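Local coordinates for protein 6-aminohexanoate-dimer hydrolase (Bacillus anthracis, PDB 4GB7) that probably hydrolyses the linear dimer of 6-aminohexanoate, a nylon-related amide, using a serine beta-lactamase-like fold, at residues A[146-151]-A[275-280]; A[142-147]-A[311-316]; A[260-265]-A[297-302]. One frame throughout, in Å; residues are numbered along the deposited sequence.

Interaction 1 (A[146-151]-A[275-280]); sequences TGAIIQ and ERIWSQ
I149 and R276 meet side chain against side chain in the helical part of this beta-lactamase-like fold, where helix 143-155, at whose start S140 and K143 fit an SxxK pattern like that of serine beta-lactamases, packs on the last turn of helix 269-278. The close part is apolar. CG2 of I149 lies 3.9 Å from CD of R276, and CG1 of the same isoleucine is nearly as near, so both branches rest on the aliphatic stretch of the arginine before it becomes polar. CG2 also sits over one face of the guanidinium group, 4.0 Å from NE of R276. It is put there by a chi1 of -62°, which turns CG2 of I149 anti to its backbone N. Beside this pair, I277 aims its CD1 at CB of A148 from 4.5 Å, a looser touch between two buried side chains. F145, one turn back on helix 143-155, also lies against I277.

No hydrogen bond joins the two segments, whose nearest CA atoms, those of I149 and R276, stand 7.8 Å apart. The other side of the contact is polar and more open, since R276 is partly exposed. From CG to NE its chain runs extended past I149, carrying the charged end to the C-terminal end of helix 143-155, where NH1 makes a salt bridge with E156, just past the helix. NE of R276, the same atom that touches CG2 of I149, bonds to OD1 of N272 on its own helix.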
loop_
_atom_site.group_PDB
_atom_site.type_symbol
_atom_site.label_atom_id
_atom_site.label_comp_id
_atom_site.label_asym_id
_atom_site.label_seq_id
_atom_site.Cartn_x
_atom_site.Cartn_y
_atom_site.Cartn_z
ATOM N N THR A 146 -1.945 -8.391 1.170
ATOM C CA THR A 146 -1.896 -9.589 0.340
ATOM C C THR A 146 -0.615 -10.363 0.564
ATOM O O THR A 146 -0.649 -11.600 0.752
ATOM C CB THR A 146 -2.107 -9.245 -1.144
ATOM O OG1 THR A 146 -3.471 -8.840 -1.312
ATOM C CG2 THR A 146 -1.817 -10.434 -2.079
ATOM N N GLY A 147 0.509 -9.686 0.589
ATOM C CA GLY A 147 1.807 -10.342 0.844
ATOM C C GLY A 147 1.847 -11.087 2.184
ATOM O O GLY A 147 2.307 -12.224 2.282
ATOM N N ALA A 148 1.352 -10.438 3.222
ATOM C CA ALA A 148 1.343 -11.016 4.567
ATOM C C ALA A 148 0.530 -12.291 4.627
ATOM O O ALA A 148 0.963 -13.256 5.275
ATOM C CB ALA A 148 0.802 -10.007 5.559
ATOM N N ILE A 149 -0.639 -12.289 3.972
ATOM C CA ILE A 149 -1.539 -13.455 3.965
ATOM C C ILE A 149 -0.930 -14.563 3.130
ATOM O O ILE A 149 -1.016 -15.754 3.529
ATOM C CB ILE A 149 -3.000 -13.118 3.518
ATOM C CG1 ILE A 149 -3.596 -12.106 4.533
ATOM C CG2 ILE A 149 -3.866 -14.388 3.402
ATOM C CD1 ILE A 149 -4.831 -11.365 4.053
ATOM N N ILE A 150 -0.323 -14.219 1.993
ATOM C CA ILE A 150 0.395 -15.243 1.226
ATOM C C ILE A 150 1.473 -15.955 2.053
ATOM O O ILE A 150 1.570 -17.220 2.073
ATOM C CB ILE A 150 1.032 -14.672 -0.051
ATOM C CG1 ILE A 150 -0.076 -14.386 -1.098
ATOM C CG2 ILE A 150 2.076 -15.649 -0.627
ATOM C CD1 ILE A 150 -0.799 -15.580 -1.730
ATOM N N GLN A 151 2.239 -15.170 2.787
ATOM C CA GLN A 151 3.309 -15.724 3.647
ATOM C C GLN A 151 2.718 -16.634 4.723
ATOM O O GLN A 151 3.261 -17.725 4.998
ATOM C CB GLN A 151 4.145 -14.629 4.288
ATOM C CG GLN A 151 5.482 -15.110 4.854
ATOM C CD GLN A 151 6.385 -15.645 3.754
ATOM O OE1 GLN A 151 6.536 -15.022 2.692
ATOM N NE2 GLN A 151 6.948 -16.818 3.971
ATOM N N GLU A 275 -10.273 -11.357 9.346
ATOM C CA GLU A 275 -10.089 -12.460 10.279
ATOM C C GLU A 275 -8.633 -12.582 10.759
ATOM O O GLU A 275 -8.320 -12.842 11.920
ATOM C CB GLU A 275 -10.555 -13.758 9.611
ATOM C CG GLU A 275 -12.068 -13.795 9.445
ATOM C CD GLU A 275 -12.601 -15.025 8.768
ATOM O OE1 GLU A 275 -11.839 -15.943 8.499
ATOM O OE2 GLU A 275 -13.814 -15.088 8.561
ATOM N N ARG A 276 -7.708 -12.371 9.836
ATOM C CA ARG A 276 -6.304 -12.601 10.135
ATOM C C ARG A 276 -5.594 -11.420 10.779
ATOM O O ARG A 276 -4.588 -11.606 11.487
ATOM C CB ARG A 276 -5.590 -13.017 8.865
ATOM C CG ARG A 276 -6.009 -14.375 8.342
ATOM C CD ARG A 276 -5.574 -14.586 6.906
ATOM N NE ARG A 276 -5.896 -15.940 6.449
ATOM C CZ ARG A 276 -5.141 -17.019 6.679
ATOM N NH1 ARG A 276 -3.956 -16.932 7.312
ATOM N NH2 ARG A 276 -5.551 -18.208 6.234
ATOM N N ILE A 277 -6.040 -10.204 10.493
ATOM C CA ILE A 277 -5.292 -9.024 10.881
ATOM C C ILE A 277 -6.198 -7.980 11.538
ATOM O O ILE A 277 -5.926 -7.562 12.674
ATOM C CB ILE A 277 -4.529 -8.360 9.689
ATOM C CG1 ILE A 277 -3.547 -9.353 9.082
ATOM C CG2 ILE A 277 -3.960 -6.985 10.103
ATOM C CD1 ILE A 277 -2.933 -8.903 7.761
ATOM N N TRP A 278 -7.235 -7.559 10.837
ATOM C CA TRP A 278 -7.978 -6.318 11.219
ATOM C C TRP A 278 -8.762 -6.473 12.518
ATOM O O TRP A 278 -9.110 -5.501 13.162
ATOM C CB TRP A 278 -8.920 -5.806 10.084
ATOM C CG TRP A 278 -8.876 -4.310 10.012
ATOM C CD1 TRP A 278 -9.711 -3.398 10.621
ATOM C CD2 TRP A 278 -7.857 -3.540 9.338
ATOM N NE1 TRP A 278 -9.293 -2.114 10.361
ATOM C CE2 TRP A 278 -8.145 -2.139 9.616
ATOM C CE3 TRP A 278 -6.750 -3.863 8.559
ATOM C CZ2 TRP A 278 -7.363 -1.121 9.084
ATOM C CZ3 TRP A 278 -5.959 -2.833 8.054
ATOM C CH2 TRP A 278 -6.271 -1.506 8.283
ATOM N N SER A 279 -9.115 -7.702 12.852
ATOM C CA SER A 279 -9.858 -8.013 14.055
ATOM C C SER A 279 -8.923 -8.393 15.211
ATOM O O SER A 279 -9.412 -8.622 16.300
ATOM C CB SER A 279 -10.819 -9.166 13.813
ATOM O OG SER A 279 -10.144 -10.369 13.555
ATOM N N GLN A 280 -7.603 -8.468 14.960
ATOM C CA GLN A 280 -6.647 -9.084 15.880
ATOM C C GLN A 280 -5.690 -8.147 16.559
ATOM O O GLN A 280 -4.994 -8.582 17.464
ATOM C CB GLN A 280 -5.801 -10.108 15.117
ATOM C CG GLN A 280 -6.649 -11.156 14.398
ATOM C CD GLN A 280 -7.194 -12.117 15.374
ATOM O OE1 GLN A 280 -6.426 -12.779 16.074
ATOM N NE2 GLN A 280 -8.525 -12.216 15.446
#

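Interaction 2 (A[142-147]-A[311-316]); sequences AKVFTG and ARFGQL. With NO3 (nitrate ion), chain C.
F145 and F313 stack face to face in a buried contact, two phenylalanines reaching toward each other from different helices. The ring centroids are 4.3 Å apart, yet the planes are tilted by 28°, so the stack opens like a shallow wedge. The overlap is also uneven: CE1 of F145 sits over the centre of the F313 ring, 3.6 Å above its plane, whereas from the other side it is CZ of F313 that lies over F145, shifted toward the rim. The closest carbons include CZ of F145 and CD2 of F313, at 3.7 Å. F313 gets its ring across the gap by holding CG anti to the backbone N, with chi1 at 178°; the CB of F145 does not point at helix 307-318, and it is the far end of the ring, CE1 and CZ, that makes the contact. Next to the stack, CG2 of V144 comes obliquely against CE2 of F313, also at 3.7 Å. No hydrogen bond crosses between the segments. I277 of helix 269-278 touches F313 as well.

On helix 307-318, Q315 belongs to a different surface: its NE2 donates to O1 of a nitrate ion at 3.0 Å, probably an ion from the crystallisation liquor. K143, one residue before V144, sends its amine to S140, N251 and the carbonyl of S300. Thus the aromatic stack ties helix 307-318, which lies against strand 110-117, to the first turn of helix 143-155, at whose start S140 and K143 fit the SxxK pattern characteristic of the active site in serine beta-lactamases and related hydrolases.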
loop_
_atom_site.group_PDB
_atom_site.type_symbol
_atom_site.label_atom_id
_atom_site.label_comp_id
_atom_site.label_asym_id
_atom_site.label_seq_id
_atom_site.Cartn_x
_atom_site.Cartn_y
_atom_site.Cartn_z
ATOM N N ALA A 142 -2.018 -1.233 0.117
ATOM C CA ALA A 142 -2.714 -2.501 0.182
ATOM C C ALA A 142 -1.870 -3.695 -0.067
ATOM O O ALA A 142 -2.178 -4.807 0.473
ATOM C CB ALA A 142 -3.875 -2.505 -0.838
ATOM N N LYS A 143 -0.821 -3.555 -0.862
ATOM C CA LYS A 143 -0.138 -4.781 -1.329
ATOM C C LYS A 143 0.456 -5.636 -0.205
ATOM O O LYS A 143 0.524 -6.877 -0.300
ATOM C CB LYS A 143 0.963 -4.395 -2.320
ATOM C CG LYS A 143 0.425 -3.825 -3.612
ATOM C CD LYS A 143 1.498 -3.537 -4.632
ATOM C CE LYS A 143 0.928 -3.253 -6.033
ATOM N NZ LYS A 143 0.192 -1.959 -6.195
ATOM N N VAL A 144 0.886 -4.973 0.858
ATOM C CA VAL A 144 1.547 -5.653 1.975
ATOM C C VAL A 144 0.587 -6.593 2.728
ATOM O O VAL A 144 1.021 -7.541 3.317
ATOM C CB VAL A 144 2.294 -4.693 2.912
ATOM C CG1 VAL A 144 3.407 -3.983 2.122
ATOM C CG2 VAL A 144 1.359 -3.711 3.642
ATOM N N PHE A 145 -0.702 -6.328 2.652
ATOM C CA PHE A 145 -1.731 -7.194 3.262
ATOM C C PHE A 145 -1.867 -8.472 2.504
ATOM O O PHE A 145 -1.936 -9.529 3.131
ATOM C CB PHE A 145 -3.040 -6.420 3.390
ATOM C CG PHE A 145 -2.943 -5.308 4.407
ATOM C CD1 PHE A 145 -3.171 -5.555 5.725
ATOM C CD2 PHE A 145 -2.588 -4.049 4.017
ATOM C CE1 PHE A 145 -3.019 -4.563 6.668
ATOM C CE2 PHE A 145 -2.448 -3.047 4.923
ATOM C CZ PHE A 145 -2.664 -3.297 6.253
ATOM N N THR A 146 -1.945 -8.391 1.170
ATOM C CA THR A 146 -1.896 -9.589 0.340
ATOM C C THR A 146 -0.615 -10.363 0.564
ATOM O O THR A 146 -0.649 -11.600 0.752
ATOM C CB THR A 146 -2.107 -9.245 -1.144
ATOM O OG1 THR A 146 -3.471 -8.840 -1.312
ATOM C CG2 THR A 146 -1.817 -10.434 -2.079
ATOM N N GLY A 147 0.509 -9.686 0.589
ATOM C CA GLY A 147 1.807 -10.342 0.844
ATOM C C GLY A 147 1.847 -11.087 2.184
ATOM O O GLY A 147 2.307 -12.224 2.282
ATOM N N ALA A 311 -1.002 2.607 11.535
ATOM C CA ALA A 311 0.106 2.648 12.471
ATOM C C ALA A 311 0.169 1.414 13.374
ATOM O O ALA A 311 1.244 0.925 13.706
ATOM C CB ALA A 311 0.028 3.905 13.293
ATOM N N ARG A 312 -0.998 0.918 13.785
ATOM C CA ARG A 312 -1.061 -0.303 14.559
ATOM C C ARG A 312 -0.478 -1.452 13.761
ATOM O O ARG A 312 0.309 -2.249 14.289
ATOM C CB ARG A 312 -2.498 -0.645 14.944
ATOM C CG ARG A 312 -3.151 0.352 15.897
ATOM C CD ARG A 312 -4.610 -0.004 16.237
ATOM N NE ARG A 312 -5.049 0.774 17.382
ATOM C CZ ARG A 312 -5.488 2.034 17.299
ATOM N NH1 ARG A 312 -5.638 2.640 16.121
ATOM N NH2 ARG A 312 -5.767 2.693 18.413
ATOM N N PHE A 313 -0.815 -1.529 12.485
ATOM C CA PHE A 313 -0.254 -2.592 11.626
ATOM C C PHE A 313 1.289 -2.421 11.471
ATOM O O PHE A 313 2.048 -3.343 11.517
ATOM C CB PHE A 313 -0.895 -2.546 10.257
ATOM C CG PHE A 313 -0.344 -3.565 9.301
ATOM C CD1 PHE A 313 -0.632 -4.892 9.492
ATOM C CD2 PHE A 313 0.449 -3.209 8.205
ATOM C CE1 PHE A 313 -0.159 -5.837 8.614
ATOM C CE2 PHE A 313 0.927 -4.168 7.319
ATOM C CZ PHE A 313 0.623 -5.468 7.524
ATOM N N GLY A 314 1.728 -1.173 11.341
ATOM C CA GLY A 314 3.143 -0.868 11.317
ATOM C C GLY A 314 3.882 -1.363 12.548
ATOM O O GLY A 314 4.977 -1.939 12.457
ATOM N N GLN A 315 3.279 -1.098 13.706
ATOM C CA GLN A 315 3.846 -1.508 14.996
ATOM C C GLN A 315 3.893 -3.046 15.036
ATOM O O GLN A 315 4.861 -3.594 15.536
ATOM C CB GLN A 315 3.037 -0.976 16.162
ATOM C CG GLN A 315 3.610 -1.337 17.511
ATOM C CD GLN A 315 4.935 -0.688 17.757
ATOM O OE1 GLN A 315 5.174 0.453 17.318
ATOM N NE2 GLN A 315 5.769 -1.349 18.538
ATOM N N LEU A 316 2.882 -3.713 14.491
ATOM C CA LEU A 316 2.883 -5.169 14.439
ATOM C C LEU A 316 4.110 -5.674 13.698
ATOM O O LEU A 316 4.770 -6.623 14.152
ATOM C CB LEU A 316 1.630 -5.686 13.750
ATOM C CG LEU A 316 1.495 -7.200 13.620
ATOM C CD1 LEU A 316 1.409 -7.848 14.990
ATOM C CD2 LEU A 316 0.303 -7.551 12.740
HETATM N N NO3 C . 8.957 -1.253 19.765
HETATM O O1 NO3 C . 8.279 -0.259 19.842
HETATM O O2 NO3 C . 8.386 -2.425 19.269
HETATM O O3 NO3 C . 10.293 -1.227 20.198
#

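Interaction 3 (A[260-265]-A[297-302]); sequences IIRTIT and EQASAG
R262 holds E297 side-on, with NE and NH2 both donating to the single oxygen OE1. The bond from NE of R262 is 3.0 Å to OE1 of E297 and that from NH2 of R262 2.9 Å to the same atom, each bent to 145° as two donors share one acceptor. Guanidinium and carboxylate are nearly coplanar, 9° apart; NE meets OE1 nearly on the extension of its C-O bond, while NH2 approaches from its anti side. E297 is bent at chi2 (88°), which folds the carboxylate back to the arginine, and R262 reaches it with a chain extended from CG to NE. CB of A299 lies near NH2 of R262 at 4.5 Å.

The salt bridge fastens helix 251-265 of the beta-lactamase-like fold to the loop that leads into strand 303-305. In that loop Q298 centres an inverse gamma turn, and its carbonyl O accepts from N of G302 at 2.9 Å.

Farther out, both partners of the bridge are held again: NH1 of R262 bonds to Y231, and OE2 of E297 accepts from N67 and from the backbone N of A270. E255, on the same helix as R262, binds OG of S300 and the backbone N of A299.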
loop_
_atom_site.group_PDB
_atom_site.type_symbol
_atom_site.label_atom_id
_atom_site.label_comp_id
_atom_site.label_asym_id
_atom_site.label_seq_id
_atom_site.Cartn_x
_atom_site.Cartn_y
_atom_site.Cartn_z
ATOM N N ILE A 260 -5.370 -16.238 -5.619
ATOM C CA ILE A 260 -4.942 -17.450 -4.942
ATOM C C ILE A 260 -5.487 -17.513 -3.507
ATOM O O ILE A 260 -6.036 -18.538 -3.085
ATOM C CB ILE A 260 -3.412 -17.577 -4.934
ATOM C CG1 ILE A 260 -2.900 -17.745 -6.376
ATOM C CG2 ILE A 260 -2.939 -18.744 -4.073
ATOM C CD1 ILE A 260 -1.413 -17.616 -6.539
ATOM N N ILE A 261 -5.372 -16.412 -2.768
ATOM C CA ILE A 261 -5.942 -16.358 -1.413
ATOM C C ILE A 261 -7.416 -16.781 -1.428
ATOM O O ILE A 261 -7.854 -17.615 -0.604
ATOM C CB ILE A 261 -5.782 -14.965 -0.792
ATOM C CG1 ILE A 261 -4.293 -14.653 -0.551
ATOM C CG2 ILE A 261 -6.557 -14.830 0.535
ATOM C CD1 ILE A 261 -3.995 -13.224 -0.176
ATOM N N ARG A 262 -8.188 -16.179 -2.325
ATOM C CA ARG A 262 -9.628 -16.413 -2.366
ATOM C C ARG A 262 -9.915 -17.858 -2.712
ATOM O O ARG A 262 -10.758 -18.494 -2.104
ATOM C CB ARG A 262 -10.296 -15.491 -3.354
ATOM C CG ARG A 262 -10.240 -13.990 -3.048
ATOM C CD ARG A 262 -10.767 -13.169 -4.207
ATOM N NE ARG A 262 -10.498 -11.744 -4.004
ATOM C CZ ARG A 262 -9.620 -11.012 -4.687
ATOM N NH1 ARG A 262 -9.005 -11.485 -5.777
ATOM N NH2 ARG A 262 -9.447 -9.738 -4.386
ATOM N N THR A 263 -9.213 -18.373 -3.699
ATOM C CA THR A 263 -9.418 -19.744 -4.127
ATOM C C THR A 263 -9.068 -20.756 -3.057
ATOM O O THR A 263 -9.850 -21.725 -2.811
ATOM C CB THR A 263 -8.620 -20.028 -5.409
ATOM O OG1 THR A 263 -9.098 -19.172 -6.443
ATOM C CG2 THR A 263 -8.812 -21.487 -5.872
ATOM N N ILE A 264 -7.878 -20.598 -2.471
ATOM C CA ILE A 264 -7.440 -21.500 -1.355
ATOM C C ILE A 264 -8.378 -21.480 -0.129
ATOM O O ILE A 264 -8.745 -22.515 0.402
ATOM C CB ILE A 264 -5.982 -21.239 -0.943
ATOM C CG1 ILE A 264 -5.023 -21.612 -2.090
ATOM C CG2 ILE A 264 -5.621 -21.919 0.380
ATOM C CD1 ILE A 264 -4.794 -23.084 -2.303
ATOM N N THR A 265 -8.773 -20.294 0.307
ATOM C CA THR A 265 -9.482 -20.145 1.561
ATOM C C THR A 265 -10.983 -20.199 1.419
ATOM O O THR A 265 -11.704 -20.422 2.417
ATOM C CB THR A 265 -9.123 -18.804 2.221
ATOM O OG1 THR A 265 -9.643 -17.726 1.446
ATOM C CG2 THR A 265 -7.629 -18.670 2.423
ATOM N N GLU A 297 -12.112 -7.639 -4.775
ATOM C CA GLU A 297 -11.386 -6.489 -4.275
ATOM C C GLU A 297 -10.185 -6.142 -5.180
ATOM O O GLU A 297 -9.561 -7.022 -5.743
ATOM C CB GLU A 297 -10.823 -6.735 -2.867
ATOM C CG GLU A 297 -11.850 -7.128 -1.809
ATOM C CD GLU A 297 -12.141 -8.594 -1.694
ATOM O OE1 GLU A 297 -11.726 -9.385 -2.580
ATOM O OE2 GLU A 297 -12.893 -8.923 -0.726
ATOM N N GLN A 298 -9.893 -4.841 -5.318
ATOM C CA GLN A 298 -8.597 -4.383 -5.820
ATOM C C GLN A 298 -7.564 -4.648 -4.742
ATOM O O GLN A 298 -7.303 -3.766 -3.931
ATOM C CB GLN A 298 -8.593 -2.862 -6.057
ATOM C CG GLN A 298 -9.503 -2.407 -7.147
ATOM C CD GLN A 298 -9.525 -0.909 -7.254
ATOM O OE1 GLN A 298 -8.969 -0.205 -6.404
ATOM N NE2 GLN A 298 -10.194 -0.414 -8.265
ATOM N N ALA A 299 -6.970 -5.834 -4.756
ATOM C CA ALA A 299 -5.955 -6.185 -3.800
ATOM C C ALA A 299 -4.718 -5.281 -3.865
ATOM O O ALA A 299 -3.989 -5.128 -2.880
ATOM C CB ALA A 299 -5.526 -7.654 -4.015
ATOM N N SER A 300 -4.484 -4.705 -5.047
ATOM C CA SER A 300 -3.246 -3.993 -5.339
ATOM C C SER A 300 -3.365 -2.548 -4.976
ATOM O O SER A 300 -2.355 -1.892 -4.836
ATOM C CB SER A 300 -2.870 -4.117 -6.829
ATOM O OG SER A 300 -3.873 -3.550 -7.646
ATOM N N ALA A 301 -4.587 -2.052 -4.797
ATOM C CA ALA A 301 -4.736 -0.574 -4.709
ATOM C C ALA A 301 -5.969 -0.054 -3.982
ATOM O O ALA A 301 -6.164 1.187 -3.876
ATOM C CB ALA A 301 -4.736 -0.022 -6.124
ATOM N N GLY A 302 -6.827 -0.953 -3.502
ATOM C CA GLY A 302 -8.170 -0.545 -3.059
ATOM C C GLY A 302 -8.513 -0.508 -1.576
ATOM O O GLY A 302 -9.676 -0.297 -1.214
#

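Overall arrangement
Coming from the N terminus, of the parts joined here helix 143-155 comes first; it supplies one side of interactions 1 and 2 and shares T146 and G147 between them. Helix 251-265 follows, then helix 269-278, whose end closes the loop of interaction 1. The 297-302 loop next turns back onto helix 251-265, so interaction 3 crosses interaction 1. Helix 307-318 arrives last and closes the widest loop, interaction 2, inside which interaction 3 is nested. T146 and I149 touch A299 and I261, joining interactions 1 and 3, while W278 packs on F145 between interactions 1 and 2. Helix 143-155 thus touches helices 251-265, 269-278 and 307-318 and the 297-302 loop.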